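Local coordinates for ferric iron-binding protein HitA (PDB 6IWF) that binds ferric iron, probably as the solute-binding protein of a bacterial uptake system, and is involved in gallium internalization, at residues L118-S121 with L122-S126; G135-P138 with T139-A142. All blocks are in the same frame, centred on the assembly; numbering follows the deposited sequence.

How the contacts relate
Both contacts are local turns, and they follow each other along the chain: contact 1 (118-126) lies in the loop between strands 97-108 and 134-136, and contact 2 (135-142) leads out of the second of these strands into helix 141-154. Their centres are about 17 Å apart and their nearest atoms about 7 Å, without touching. Strand 190-194 joins them, since it pairs with strand 134-136 and also packs against contact 1. Helix 141-154, which starts at contact 2, meets Leu122 and Met123 of contact 1. Contact 2 lies near iron ligands of this solute-binding fold; the centre of contact 1 is about 22 Å from the centre of the chain, against about 12 Å for contact 2.

Contact 1: residues L118-S121 with L122-S126; sequences LPKS and LMDLS
Ser121, just before a short 3-10 turn (122-124), is bonded to Asp124, its last residue, in the loop between strands 97-108 and 134-136. Each side chain accepts from a backbone N-H across the start of the turn. Ser121 OG takes the N-H of Met123, two residues on, at 3.0 Å and fairly straight, which makes an ST turn, while the Asp124 N-H goes to Ser121 O at 3.0 Å and so closes the tight turn. The hydroxyl can reach because OG stands opposite the backbone N (chi1 173°) and leans over the start of the turn. In return, Asp124 OD2 accepts from Ser121 N at 3.0 Å, the half of the arrangement that recalls a capping box. This bond is bent, at 130°, and the N-H comes from above the carboxylate plane. Asp124 CG lies beside its own backbone N (chi1 -66°), which turns the carboxylate back along the preceding chain. On the inner side, Pro119 CG rests on Leu125 CD2 at 3.8 Å, with the two side chains crossing at a slant, and Pro119 CB lies 4.1 Å from Asp124 CB.

Asp219 adds a second grip from outside, hydrogen-bonded through one oxygen to Ser121 OG and through the other to Leu122 N. On the buried side, Leu122 and Leu125 lie on Leu192 of strand 190-194 and Pro119 on Met190 of the same strand, while Leu122 and Met123 reach Val150 of helix 141-154.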
ATOM      1  N   LEU A 118      -6.446 -21.617 -11.853  1.00 11.38           N
ATOM      2  CA  LEU A 118      -6.654 -20.247 -11.427  1.00 11.18           C
ATOM      3  C   LEU A 118      -6.915 -19.356 -12.642  1.00  9.86           C
ATOM      4  O   LEU A 118      -6.469 -19.659 -13.757  1.00 10.81           O
ATOM      5  CB  LEU A 118      -5.425 -19.756 -10.661  1.00  9.40           C
ATOM      6  CG  LEU A 118      -5.142 -20.488  -9.344  1.00  9.41           C
ATOM      7  CD1 LEU A 118      -3.771 -20.125  -8.758  1.00 12.37           C
ATOM      8  CD2 LEU A 118      -6.216 -20.147  -8.381  1.00 11.72           C
ATOM      9  N   PRO A 119      -7.612 -18.231 -12.450  1.00  8.36           N
ATOM     10  CA  PRO A 119      -7.791 -17.291 -13.561  1.00  7.23           C
ATOM     11  C   PRO A 119      -6.446 -16.834 -14.089  1.00  8.98           C
ATOM     12  O   PRO A 119      -5.503 -16.608 -13.326  1.00  9.49           O
ATOM     13  CB  PRO A 119      -8.565 -16.127 -12.934  1.00  9.71           C
ATOM     14  CG  PRO A 119      -8.257 -16.223 -11.476  1.00 10.94           C
ATOM     15  CD  PRO A 119      -8.143 -17.694 -11.183  1.00  9.15           C
ATOM     16  N   LYS A 120      -6.375 -16.677 -15.412  1.00  8.88           N
ATOM     17  CA  LYS A 120      -5.127 -16.274 -16.050  1.00  9.69           C
ATOM     18  C   LYS A 120      -4.840 -14.793 -15.851  1.00 10.26           C
ATOM     19  O   LYS A 120      -3.670 -14.386 -15.811  1.00 10.30           O
ATOM     20  CB  LYS A 120      -5.165 -16.592 -17.553  1.00 15.48           C
ATOM     21  CG  LYS A 120      -5.580 -18.029 -17.938  1.00 18.98           C
ATOM     22  CD  LYS A 120      -5.240 -19.086 -16.884  1.00 24.40           C
ATOM     23  CE  LYS A 120      -3.758 -19.457 -16.855  1.00 28.41           C
ATOM     24  NZ  LYS A 120      -3.531 -20.600 -15.918  1.00 31.75           N
ATOM     25  N   SER A 121      -5.888 -13.983 -15.709  1.00  6.83           N
ATOM     26  CA  SER A 121      -5.773 -12.538 -15.575  1.00  7.23           C
ATOM     27  C   SER A 121      -6.747 -12.072 -14.504  1.00  2.82           C
ATOM     28  O   SER A 121      -7.798 -12.678 -14.319  1.00  4.85           O
ATOM     29  CB  SER A 121      -6.110 -11.828 -16.905  1.00  6.45           C
ATOM     30  OG  SER A 121      -6.156 -10.416 -16.759  1.00  5.91           O
ATOM     31  N   LEU A 122      -6.401 -10.971 -13.823  1.00  3.95           N
ATOM     32  CA  LEU A 122      -7.393 -10.254 -13.023  1.00  3.90           C
ATOM     33  C   LEU A 122      -8.670 -10.011 -13.815  1.00  4.60           C
ATOM     34  O   LEU A 122      -9.785 -10.052 -13.268  1.00  2.83           O
ATOM     35  CB  LEU A 122      -6.817  -8.911 -12.576  1.00  4.78           C
ATOM     36  CG  LEU A 122      -7.727  -8.049 -11.701  1.00  3.96           C
ATOM     37  CD1 LEU A 122      -7.758  -8.669 -10.311  1.00  6.65           C
ATOM     38  CD2 LEU A 122      -7.186  -6.636 -11.632  1.00  5.72           C
ATOM     39  N   MET A 123      -8.524  -9.736 -15.108  1.00  4.11           N
ATOM     40  CA  MET A 123      -9.673  -9.349 -15.911  1.00  4.77           C
ATOM     41  C   MET A 123     -10.647 -10.501 -16.124  1.00  6.35           C
ATOM     42  O   MET A 123     -11.818 -10.253 -16.449  1.00  8.35           O
ATOM     43  CB  MET A 123      -9.190  -8.791 -17.251  1.00  5.86           C
ATOM     44  CG  MET A 123      -8.198  -7.633 -17.133  1.00  6.39           C
ATOM     45  SD  MET A 123      -8.837  -6.249 -16.144  1.00  6.94           S
ATOM     46  CE  MET A 123     -10.218  -5.717 -17.168  1.00  7.81           C
ATOM     47  N   ASP A 124     -10.209 -11.750 -15.901  1.00  4.13           N
ATOM     48  CA  ASP A 124     -11.088 -12.900 -16.068  1.00  6.41           C
ATOM     49  C   ASP A 124     -12.121 -13.013 -14.955  1.00  7.35           C
ATOM     50  O   ASP A 124     -13.128 -13.701 -15.140  1.00  7.70           O
ATOM     51  CB  ASP A 124     -10.254 -14.185 -16.146  1.00  6.45           C
ATOM     52  CG  ASP A 124      -9.396 -14.237 -17.393  1.00 13.00           C
ATOM     53  OD1 ASP A 124      -9.864 -13.777 -18.457  1.00 18.07           O
ATOM     54  OD2 ASP A 124      -8.253 -14.726 -17.317  1.00 15.21           O
ATOM     55  N   LEU A 125     -11.912 -12.333 -13.816  1.00  5.62           N
ATOM     56  CA  LEU A 125     -12.765 -12.523 -12.641  1.00  5.38           C
ATOM     57  C   LEU A 125     -14.133 -11.869 -12.786  1.00  8.02           C
ATOM     58  O   LEU A 125     -14.998 -12.065 -11.921  1.00 10.49           O
ATOM     59  CB  LEU A 125     -12.048 -11.985 -11.394  1.00  5.38           C
ATOM     60  CG  LEU A 125     -10.920 -12.911 -10.959  1.00  8.42           C
ATOM     61  CD1 LEU A 125     -10.176 -12.331  -9.767  1.00  9.05           C
ATOM     62  CD2 LEU A 125     -11.473 -14.299 -10.613  1.00  9.69           C
ATOM     63  N   SER A 126     -14.350 -11.095 -13.842  1.00  7.80           N
ATOM     64  CA  SER A 126     -15.685 -10.582 -14.117  1.00  8.24           C
ATOM     65  C   SER A 126     -16.558 -11.607 -14.830  1.00 10.28           C
ATOM     66  O   SER A 126     -17.755 -11.360 -15.026  1.00  9.30           O
ATOM     67  CB  SER A 126     -15.580  -9.293 -14.944  1.00  7.20           C
ATOM     68  OG  SER A 126     -14.934  -9.541 -16.187  1.00 11.05           O
TER

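Contact 2: residues G135-P138 with T139-A142; sequences GFVP and TSGA
Val137 O is the acceptor on which this turn closes, taking two hydrogens from Ser140. Ser140 N lies 3.2 Å from Val137 O, its N-H pointing almost straight at the oxygen (164°) but arriving from well above the carbonyl plane. The Ser140 hydroxyl reaches the same oxygen within the plane, with OG 2.9 Å from Val137 O, so the two donors use different approaches and need not compete for one direction. Having given its proton to Val137 O, Ser140 OG accepts from the backbone N of Phe143. A chi1 of 66° tucks OG between its own N and carbonyl carbon, where it can serve both the turn behind and the helix ahead.

The motif is a strand-turn-helix: strand 134-136 ends, a type I beta turn spans Val137 to Ser140, and Ser140 is the N-cap of helix 141-154. This junction lies close to the iron site, with the Ser140 side chain about 6 Å from that of Tyr197 and about 7 Å from that of Glu60, both seen to bind ferric iron in this protein, although the chain in this model carries no iron.

A water sits between Pro138 O and Ser140 O, but its oxygen is only 2.5 Å from Pro138 O and its bonding is doubtful.

Looser side-chain contacts flank the polar ones. Val137 CG1 lies 3.9 Å from Ser140 CB, and Pro138 CD stands 3.8 Å above the plane of the Phe136 ring, displaced toward its rim. The Phe136 ring also meets that of Phe143, and Asn176 of helix 176-184 touches both Val137 and Ser140.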
ATOM      1  N   GLY A 135     -12.970 -13.625  -3.057  1.00  6.36           N
ATOM      2  CA  GLY A 135     -13.244 -12.501  -2.188  1.00  6.53           C
ATOM      3  C   GLY A 135     -12.431 -11.296  -2.613  1.00  7.03           C
ATOM      4  O   GLY A 135     -11.349 -11.426  -3.199  1.00  5.83           O
ATOM      5  N   PHE A 136     -12.956 -10.115  -2.303  1.00  6.54           N
ATOM      6  CA  PHE A 136     -12.199  -8.884  -2.451  1.00  5.47           C
ATOM      7  C   PHE A 136     -12.739  -7.877  -1.447  1.00  6.49           C
ATOM      8  O   PHE A 136     -13.811  -8.068  -0.868  1.00  8.97           O
ATOM      9  CB  PHE A 136     -12.250  -8.346  -3.889  1.00  6.23           C
ATOM     10  CG  PHE A 136     -13.602  -7.807  -4.334  1.00  7.44           C
ATOM     11  CD1 PHE A 136     -14.715  -8.625  -4.410  1.00  9.36           C
ATOM     12  CD2 PHE A 136     -13.722  -6.494  -4.747  1.00  6.82           C
ATOM     13  CE1 PHE A 136     -15.946  -8.129  -4.855  1.00 10.15           C
ATOM     14  CE2 PHE A 136     -14.938  -5.986  -5.208  1.00  8.95           C
ATOM     15  CZ  PHE A 136     -16.050  -6.806  -5.265  1.00 10.24           C
ATOM     16  N   VAL A 137     -11.976  -6.805  -1.254  1.00  7.39           N
ATOM     17  CA  VAL A 137     -12.269  -5.764  -0.264  1.00  6.27           C
ATOM     18  C   VAL A 137     -12.417  -4.437  -0.991  1.00  6.97           C
ATOM     19  O   VAL A 137     -11.440  -3.680  -1.119  1.00  7.37           O
ATOM     20  CB  VAL A 137     -11.167  -5.679   0.805  1.00 11.12           C
ATOM     21  CG1 VAL A 137     -11.562  -4.660   1.886  1.00 11.13           C
ATOM     22  CG2 VAL A 137     -10.891  -7.064   1.413  1.00 11.51           C
ATOM     23  N   PRO A 138     -13.604  -4.115  -1.495  1.00  7.42           N
ATOM     24  CA  PRO A 138     -13.730  -2.950  -2.374  1.00  8.11           C
ATOM     25  C   PRO A 138     -13.572  -1.623  -1.655  1.00 14.39           C
ATOM     26  O   PRO A 138     -13.272  -0.622  -2.314  1.00 13.61           O
ATOM     27  CB  PRO A 138     -15.138  -3.116  -2.971  1.00 11.78           C
ATOM     28  CG  PRO A 138     -15.883  -3.943  -1.962  1.00 12.41           C
ATOM     29  CD  PRO A 138     -14.866  -4.875  -1.377  1.00 10.96           C
ATOM     30  N   THR A 139     -13.720  -1.588  -0.333  1.00 11.03           N
ATOM     31  CA  THR A 139     -13.568  -0.351   0.422  1.00 14.27           C
ATOM     32  C   THR A 139     -12.120  -0.036   0.790  1.00 11.47           C
ATOM     33  O   THR A 139     -11.870   0.991   1.435  1.00 13.62           O
ATOM     34  CB  THR A 139     -14.421  -0.414   1.694  1.00 13.42           C
ATOM     35  OG1 THR A 139     -13.962  -1.488   2.527  1.00 14.66           O
ATOM     36  CG2 THR A 139     -15.871  -0.628   1.332  1.00 16.08           C
ATOM     37  N   SER A 140     -11.156  -0.866   0.397  1.00 10.52           N
ATOM     38  CA  SER A 140      -9.768  -0.640   0.776  1.00 12.86           C
ATOM     39  C   SER A 140      -9.076   0.300  -0.206  1.00 12.23           C
ATOM     40  O   SER A 140      -9.366   0.306  -1.405  1.00 11.08           O
ATOM     41  CB  SER A 140      -8.998  -1.963   0.856  1.00 11.68           C
ATOM     42  OG  SER A 140      -8.875  -2.577  -0.421  1.00 13.28           O
ATOM     43  N   GLY A 141      -8.152   1.112   0.322  1.00 12.27           N
ATOM     44  CA  GLY A 141      -7.361   1.966  -0.555  1.00 12.40           C
ATOM     45  C   GLY A 141      -6.527   1.178  -1.541  1.00 12.20           C
ATOM     46  O   GLY A 141      -6.256   1.647  -2.655  1.00  9.90           O
ATOM     47  N   ALA A 142      -6.121  -0.034  -1.160  1.00 11.23           N
ATOM     48  CA  ALA A 142      -5.393  -0.897  -2.081  1.00  9.67           C
ATOM     49  C   ALA A 142      -6.260  -1.295  -3.266  1.00  8.97           C
ATOM     50  O   ALA A 142      -5.782  -1.319  -4.402  1.00  9.03           O
ATOM     51  CB  ALA A 142      -4.892  -2.149  -1.364  1.00 15.80           C
TER
HETATM   52  O   HOH W   1     -11.536   1.212  -2.567  1.00 17.51           O